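Local coordinates for protein vinylacetyl-CoA Delta-isomerase (Nitrosopumilus maritimus SCM1, PDB 6VJR) that probably dehydrates 4-hydroxybutyryl-CoA to crotonyl-CoA and isomerises vinylacetyl-CoA, using FAD and a [4Fe-4S] cluster, at residues 62-73 with 133-143. Numbering follows the deposited sequence. Where two conformers were deposited one is given.
Sequences ITGLKVNRFLHI and VKMVQQENLVI
A buried, mixed polar and apolar contact built on Gln-137 and Leu-71 joins the C-terminal end of helix 125-139 to the loop-rich segment 62-73, which carries the hairpin strand 66-68. With CG anti to its carbonyl carbon (chi1 -76°) and the chain extended beyond, Gln-137 gives an N-H from NE2 to Leu-71 O at 2.8 Å, nearly straight at 166°, the acceptor near the plane of the Gln-137 amide. The other N-H goes to a water shared with Ile-73 N. OE1 accepts from Thr-63 OG1 at 2.8 Å and also bonds Ser-60 OG, while Val-67 CG1 packs against the amide carbon CD, 3.8 Å away. A leucine in place of Gln-137 would probably leave Leu-71 O and the Thr-63 hydroxyl without these mates. Beside the amide, Leu-71 wedges its methyls over the helix end: CD1 lies 3.4 Å from Val-136 O, and CD2 meets Val-136 CG2 and Ile-143 CG1, each at 3.9 Å. Beyond it, one water accepts from both Asn-68 ND2 and Asn-140 ND2; the latter also hydrogen-bonds to Ile-2 O. Asn-68 OD1 takes Phe-70 N in an Asx turn after strand 66-68, and positive-phi Asn-140 ends the helix before strand 143-146, which contains FAD-binding Gly-145, in the HpaB-type N-terminal region.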
ATOM      1  N   ILE A  62       4.551 -12.080 -44.553  1.00 22.45           N
ATOM      2  CA  ILE A  62       5.074 -10.997 -45.376  1.00 23.41           C
ATOM      3  C   ILE A  62       6.125 -11.498 -46.387  1.00 23.44           C
ATOM      4  O   ILE A  62       6.008 -11.195 -47.574  1.00 25.31           O
ATOM      5  CB  ILE A  62       5.556  -9.828 -44.501  1.00 23.66           C
ATOM      6  CG1 ILE A  62       4.364  -9.286 -43.724  1.00 24.09           C
ATOM      7  CG2 ILE A  62       6.211  -8.741 -45.361  1.00 24.08           C
ATOM      8  CD1 ILE A  62       4.652  -8.175 -42.727  1.00 23.31           C
ATOM      9  N   THR A  63       7.120 -12.257 -45.903  1.00 23.88           N
ATOM     10  CA  THR A  63       8.260 -12.728 -46.659  1.00 24.88           C
ATOM     11  C   THR A  63       8.159 -14.214 -46.979  1.00 25.60           C
ATOM     12  O   THR A  63       8.920 -14.688 -47.840  1.00 25.15           O
ATOM     13  CB  THR A  63       9.579 -12.472 -45.916  1.00 26.08           C
ATOM     14  OG1 THR A  63       9.448 -13.024 -44.600  1.00 24.62           O
ATOM     15  CG2 THR A  63       9.927 -10.993 -45.815  1.00 27.90           C
ATOM     16  N   GLY A  64       7.304 -14.966 -46.256  1.00 23.57           N
ATOM     17  CA  GLY A  64       7.277 -16.411 -46.417  1.00 23.35           C
ATOM     18  C   GLY A  64       8.490 -17.075 -45.773  1.00 22.53           C
ATOM     19  O   GLY A  64       8.799 -18.210 -46.077  1.00 26.11           O
ATOM     20  N   LEU A  65       9.190 -16.344 -44.896  1.00 23.91           N
ATOM     21  CA  LEU A  65      10.395 -16.833 -44.234  1.00 23.10           C
ATOM     22  C   LEU A  65      10.095 -17.134 -42.781  1.00 21.62           C
ATOM     23  O   LEU A  65       9.193 -16.530 -42.240  1.00 21.07           O
ATOM     24  CB  LEU A  65      11.488 -15.771 -44.252  1.00 26.22           C
ATOM     25  CG  LEU A  65      12.009 -15.334 -45.617  1.00 30.16           C
ATOM     26  CD1 LEU A  65      12.928 -14.115 -45.456  1.00 34.07           C
ATOM     27  CD2 LEU A  65      12.731 -16.510 -46.269  1.00 31.40           C
ATOM     28  N   LYS A  66      10.894 -18.050 -42.191  1.00 22.50           N
ATOM     29  CA  LYS A  66      11.017 -18.131 -40.760  1.00 21.50           C
ATOM     30  C   LYS A  66      11.874 -16.951 -40.295  1.00 21.91           C
ATOM     31  O   LYS A  66      13.012 -16.794 -40.772  1.00 24.28           O
ATOM     32  CB  LYS A  66      11.652 -19.467 -40.367  1.00 26.91           C
ATOM     33  CG  LYS A  66      11.640 -19.703 -38.873  1.00 31.39           C
ATOM     34  CD  LYS A  66      10.395 -20.500 -38.472  1.00 43.67           C
ATOM     35  CE  LYS A  66      10.599 -21.996 -38.469  1.00 53.79           C
ATOM     36  NZ  LYS A  66      10.646 -22.518 -37.093  1.00 64.83           N
ATOM     37  N   VAL A  67      11.320 -16.128 -39.390  1.00 20.88           N
ATOM     38  CA  VAL A  67      11.986 -14.916 -38.945  1.00 20.42           C
ATOM     39  C   VAL A  67      12.092 -14.887 -37.422  1.00 17.48           C
ATOM     40  O   VAL A  67      11.316 -15.497 -36.712  1.00 17.97           O
ATOM     41  CB  VAL A  67      11.293 -13.626 -39.439  1.00 18.95           C
ATOM     42  CG1 VAL A  67      11.138 -13.641 -40.959  1.00 21.13           C
ATOM     43  CG2 VAL A  67       9.924 -13.433 -38.807  1.00 20.98           C
ATOM     44  N   ASN A  68      13.081 -14.160 -36.924  1.00 18.03           N
ATOM     45  CA  ASN A  68      13.145 -13.901 -35.497  1.00 16.98           C
ATOM     46  C   ASN A  68      11.833 -13.230 -35.071  1.00 16.19           C
ATOM     47  O   ASN A  68      11.363 -12.314 -35.723  1.00 16.76           O
ATOM     48  CB  ASN A  68      14.375 -13.069 -35.162  1.00 17.59           C
ATOM     49  CG  ASN A  68      14.611 -12.994 -33.677  1.00 16.74           C
ATOM     50  OD1 ASN A  68      13.901 -12.283 -32.969  1.00 18.81           O
ATOM     51  ND2 ASN A  68      15.607 -13.718 -33.196  1.00 19.17           N
ATOM     52  N   ARG A  69      11.271 -13.672 -33.937  1.00 16.93           N
ATOM     53  CA  ARG A  69       9.991 -13.134 -33.469  1.00 16.64           C
ATOM     54  C   ARG A  69      10.050 -11.626 -33.203  1.00 14.64           C
ATOM     55  O   ARG A  69       9.049 -10.952 -33.367  1.00 14.76           O
ATOM     56  CB  ARG A  69       9.424 -13.914 -32.278  1.00 17.04           C
ATOM     57  CG  ARG A  69       8.051 -13.436 -31.830  1.00 17.27           C
ATOM     58  CD  ARG A  69       7.478 -14.371 -30.817  1.00 16.91           C
ATOM     59  NE  ARG A  69       7.365 -15.773 -31.211  1.00 18.26           N
ATOM     60  CZ  ARG A  69       6.490 -16.287 -32.058  1.00 19.62           C
ATOM     61  NH1 ARG A  69       6.485 -17.594 -32.241  1.00 23.19           N
ATOM     62  NH2 ARG A  69       5.589 -15.544 -32.677  1.00 19.78           N
ATOM     63  N   PHE A  70      11.222 -11.072 -32.912  1.00 14.57           N
ATOM     64  CA  PHE A  70      11.347  -9.627 -32.772  1.00 15.70           C
ATOM     65  C   PHE A  70      11.115  -8.864 -34.072  1.00 14.75           C
ATOM     66  O   PHE A  70      10.851  -7.664 -34.034  1.00 14.63           O
ATOM     67  CB  PHE A  70      12.696  -9.223 -32.179  1.00 15.27           C
ATOM     68  CG  PHE A  70      12.811  -9.522 -30.702  1.00 14.86           C
ATOM     69  CD1 PHE A  70      12.134  -8.737 -29.781  1.00 15.81           C
ATOM     70  CD2 PHE A  70      13.554 -10.582 -30.234  1.00 16.34           C
ATOM     71  CE1 PHE A  70      12.262  -8.975 -28.420  1.00 16.18           C
ATOM     72  CE2 PHE A  70      13.674 -10.828 -28.878  1.00 15.67           C
ATOM     73  CZ  PHE A  70      13.053 -10.011 -27.973  1.00 16.37           C
ATOM     74  N   LEU A  71      11.143  -9.551 -35.224  1.00 14.98           N
ATOM     75  CA  LEU A  71      10.940  -8.890 -36.518  1.00 16.48           C
ATOM     76  C   LEU A  71       9.572  -9.220 -37.117  1.00 15.99           C
ATOM     77  O   LEU A  71       9.290  -8.875 -38.279  1.00 18.28           O
ATOM     78  CB  LEU A  71      12.054  -9.356 -37.461  1.00 17.07           C
ATOM     79  CG  LEU A  71      13.474  -8.899 -37.114  1.00 18.65           C
ATOM     80  CD1 LEU A  71      14.526  -9.661 -37.925  1.00 19.10           C
ATOM     81  CD2 LEU A  71      13.565  -7.420 -37.346  1.00 19.31           C
ATOM     82  N   HIS A  72       8.774  -9.967 -36.361  1.00 15.68           N
ATOM     83  CA  HIS A  72       7.502 -10.475 -36.846  1.00 15.01           C
ATOM     84  C   HIS A  72       6.353  -9.507 -36.581  1.00 14.50           C
ATOM     85  O   HIS A  72       6.193  -9.013 -35.473  1.00 14.15           O
ATOM     86  CB  HIS A  72       7.216 -11.839 -36.235  1.00 16.44           C
ATOM     87  CG  HIS A  72       5.939 -12.440 -36.678  1.00 15.60           C
ATOM     88  ND1 HIS A  72       5.697 -12.815 -37.983  1.00 17.38           N
ATOM     89  CD2 HIS A  72       4.910 -12.916 -35.973  1.00 17.28           C
ATOM     90  CE1 HIS A  72       4.499 -13.405 -38.033  1.00 17.93           C
ATOM     91  NE2 HIS A  72       4.026 -13.515 -36.813  1.00 16.74           N
ATOM     92  N   ILE A  73       5.544  -9.283 -37.623  1.00 16.42           N
ATOM     93  CA  ILE A  73       4.342  -8.471 -37.551  1.00 15.06           C
ATOM     94  C   ILE A  73       3.203  -9.436 -37.166  1.00 15.61           C
ATOM     95  O   ILE A  73       2.884 -10.392 -37.870  1.00 16.60           O
ATOM     96  CB  ILE A  73       4.044  -7.735 -38.858  1.00 16.63           C
ATOM     97  CG1 ILE A  73       5.194  -6.826 -39.357  1.00 16.09           C
ATOM     98  CG2 ILE A  73       2.731  -6.996 -38.737  1.00 17.69           C
ATOM     99  CD1 ILE A  73       5.583  -5.688 -38.466  1.00 17.01           C
ATOM    100  N   VAL A 133      10.301  -3.966 -43.970  1.00 18.42           N
ATOM    101  CA  VAL A 133      10.114  -5.170 -43.186  1.00 18.41           C
ATOM    102  C   VAL A 133      10.735  -6.360 -43.912  1.00 16.97           C
ATOM    103  O   VAL A 133      11.407  -7.174 -43.293  1.00 19.10           O
ATOM    104  CB  VAL A 133       8.634  -5.416 -42.851  1.00 18.24           C
ATOM    105  CG1 VAL A 133       8.467  -6.797 -42.214  1.00 20.86           C
ATOM    106  CG2 VAL A 133       8.141  -4.294 -41.918  1.00 18.00           C
ATOM    107  N   LYS A 134      10.483  -6.474 -45.214  1.00 19.55           N
ATOM    108  CA  LYS A 134      11.051  -7.575 -45.975  1.00 21.08           C
ATOM    109  C   LYS A 134      12.573  -7.590 -45.851  1.00 21.22           C
ATOM    110  O   LYS A 134      13.172  -8.628 -45.580  1.00 23.38           O
ATOM    111  CB  LYS A 134      10.606  -7.457 -47.425  1.00 23.27           C
ATOM    112  CG  LYS A 134      11.381  -8.375 -48.334  1.00 27.99           C
ATOM    113  CD  LYS A 134      10.863  -8.366 -49.759  1.00 31.98           C
ATOM    114  CE  LYS A 134      11.621  -9.282 -50.651  1.00 35.89           C
ATOM    115  NZ  LYS A 134      10.985  -9.256 -51.960  1.00 39.46           N
ATOM    116  N   MET A 135      13.207  -6.425 -46.044  0.57 21.03           N
ATOM    117  CA  MET A 135      14.655  -6.319 -45.915  0.57 21.63           C
ATOM    118  C   MET A 135      15.109  -6.816 -44.535  0.57 20.17           C
ATOM    119  O   MET A 135      15.942  -7.706 -44.442  0.57 21.62           O
ATOM    120  CB  MET A 135      15.117  -4.877 -46.155  0.57 22.57           C
ATOM    121  CG  MET A 135      16.616  -4.664 -46.003  0.57 24.21           C
ATOM    122  SD  MET A 135      17.122  -2.944 -46.223  0.57 30.45           S
ATOM    123  CE  MET A 135      16.563  -2.155 -44.707  0.57 29.79           C
ATOM    124  N   VAL A 136      14.570  -6.243 -43.448  1.00 19.58           N
ATOM    125  CA  VAL A 136      15.113  -6.541 -42.137  1.00 19.05           C
ATOM    126  C   VAL A 136      14.835  -7.988 -41.733  1.00 19.35           C
ATOM    127  O   VAL A 136      15.626  -8.585 -41.011  1.00 19.42           O
ATOM    128  CB  VAL A 136      14.685  -5.515 -41.072  1.00 19.20           C
ATOM    129  CG1 VAL A 136      15.098  -4.110 -41.459  1.00 20.82           C
ATOM    130  CG2 VAL A 136      13.209  -5.510 -40.782  1.00 20.03           C
ATOM    131  N   GLN A 137      13.707  -8.531 -42.174  1.00 18.85           N
ATOM    132  CA  GLN A 137      13.399  -9.944 -41.978  1.00 19.87           C
ATOM    133  C   GLN A 137      14.380 -10.886 -42.687  1.00 21.37           C
ATOM    134  O   GLN A 137      14.795 -11.897 -42.127  1.00 21.02           O
ATOM    135  CB  GLN A 137      11.969 -10.251 -42.401  1.00 19.70           C
ATOM    136  CG  GLN A 137      10.924  -9.782 -41.391  1.00 20.36           C
ATOM    137  CD  GLN A 137       9.529 -10.310 -41.683  1.00 19.37           C
ATOM    138  OE1 GLN A 137       9.255 -10.950 -42.727  1.00 20.44           O
ATOM    139  NE2 GLN A 137       8.641  -9.970 -40.761  1.00 19.43           N
ATOM    140  N   GLN A 138      14.681 -10.587 -43.949  1.00 20.74           N
ATOM    141  CA  GLN A 138      15.620 -11.380 -44.723  1.00 22.25           C
ATOM    142  C   GLN A 138      17.008 -11.382 -44.088  1.00 21.41           C
ATOM    143  O   GLN A 138      17.653 -12.427 -44.035  1.00 24.74           O
ATOM    144  CB  GLN A 138      15.763 -10.827 -46.139  1.00 25.55           C
ATOM    145  CG  GLN A 138      14.496 -10.896 -46.971  1.00 29.94           C
ATOM    146  CD  GLN A 138      14.694 -10.347 -48.370  1.00 36.80           C
ATOM    147  OE1 GLN A 138      15.161  -9.219 -48.590  1.00 43.27           O
ATOM    148  NE2 GLN A 138      14.387 -11.177 -49.343  1.00 41.33           N
ATOM    149  N   GLU A 139      17.456 -10.217 -43.621  1.00 20.93           N
ATOM    150  CA  GLU A 139      18.808 -10.036 -43.117  1.00 20.70           C
ATOM    151  C   GLU A 139      18.917 -10.359 -41.618  1.00 20.24           C
ATOM    152  O   GLU A 139      20.017 -10.614 -41.148  1.00 20.92           O
ATOM    153  CB  GLU A 139      19.288  -8.626 -43.447  1.00 22.17           C
ATOM    154  CG  GLU A 139      19.312  -8.354 -44.946  1.00 23.96           C
ATOM    155  CD  GLU A 139      19.873  -7.016 -45.398  1.00 29.90           C
ATOM    156  OE1 GLU A 139      19.696  -6.649 -46.598  1.00 36.54           O
ATOM    157  OE2 GLU A 139      20.479  -6.325 -44.554  1.00 32.70           O
ATOM    158  N   ASN A 140      17.790 -10.422 -40.904  1.00 19.30           N
ATOM    159  CA  ASN A 140      17.721 -10.781 -39.484  1.00 18.69           C
ATOM    160  C   ASN A 140      18.419  -9.747 -38.605  1.00 19.06           C
ATOM    161  O   ASN A 140      19.340 -10.094 -37.869  1.00 19.59           O
ATOM    162  CB  ASN A 140      18.204 -12.199 -39.210  1.00 19.85           C
ATOM    163  CG  ASN A 140      17.706 -12.727 -37.889  1.00 22.54           C
ATOM    164  OD1 ASN A 140      16.850 -12.120 -37.230  1.00 29.45           O
ATOM    165  ND2 ASN A 140      18.242 -13.841 -37.460  1.00 22.54           N
ATOM    166  N   LEU A 141      17.966  -8.484 -38.700  1.00 18.30           N
ATOM    167  CA  LEU A 141      18.633  -7.324 -38.107  1.00 17.06           C
ATOM    168  C   LEU A 141      17.984  -6.902 -36.786  1.00 16.82           C
ATOM    169  O   LEU A 141      16.871  -7.306 -36.453  1.00 18.77           O
ATOM    170  CB  LEU A 141      18.624  -6.165 -39.116  1.00 16.64           C
ATOM    171  CG  LEU A 141      19.251  -6.521 -40.468  1.00 17.72           C
ATOM    172  CD1 LEU A 141      19.309  -5.310 -41.394  1.00 19.35           C
ATOM    173  CD2 LEU A 141      20.631  -7.141 -40.296  1.00 18.48           C
ATOM    174  N   VAL A 142      18.712  -6.066 -36.058  1.00 16.76           N
ATOM    175  CA  VAL A 142      18.261  -5.443 -34.811  1.00 16.26           C
ATOM    176  C   VAL A 142      17.818  -4.017 -35.127  1.00 16.17           C
ATOM    177  O   VAL A 142      18.574  -3.238 -35.736  1.00 16.21           O
ATOM    178  CB  VAL A 142      19.399  -5.475 -33.771  1.00 16.45           C
ATOM    179  CG1 VAL A 142      19.048  -4.685 -32.512  1.00 17.53           C
ATOM    180  CG2 VAL A 142      19.803  -6.914 -33.425  1.00 18.84           C
ATOM    181  N   ILE A 143      16.583  -3.700 -34.691  1.00 17.65           N
ATOM    182  CA  ILE A 143      15.939  -2.435 -35.005  1.00 17.64           C
ATOM    183  C   ILE A 143      15.686  -1.680 -33.699  1.00 18.54           C
ATOM    184  O   ILE A 143      15.032  -2.202 -32.810  1.00 19.47           O
ATOM    185  CB  ILE A 143      14.601  -2.672 -35.715  1.00 18.42           C
ATOM    186  CG1 ILE A 143      14.684  -3.700 -36.870  1.00 20.03           C
ATOM    187  CG2 ILE A 143      13.993  -1.331 -36.150  1.00 18.70           C
ATOM    188  CD1 ILE A 143      15.659  -3.355 -37.965  1.00 22.05           C
TER
HETATM  189  O   HOH W   1      16.990 -15.333 -35.207  1.00 22.54           O
HETATM  190  O   HOH W   2      14.692 -13.009 -39.235  1.00 24.36           O
HETATM  191  O   HOH W   3       5.950 -10.924 -40.083  1.00 18.83           O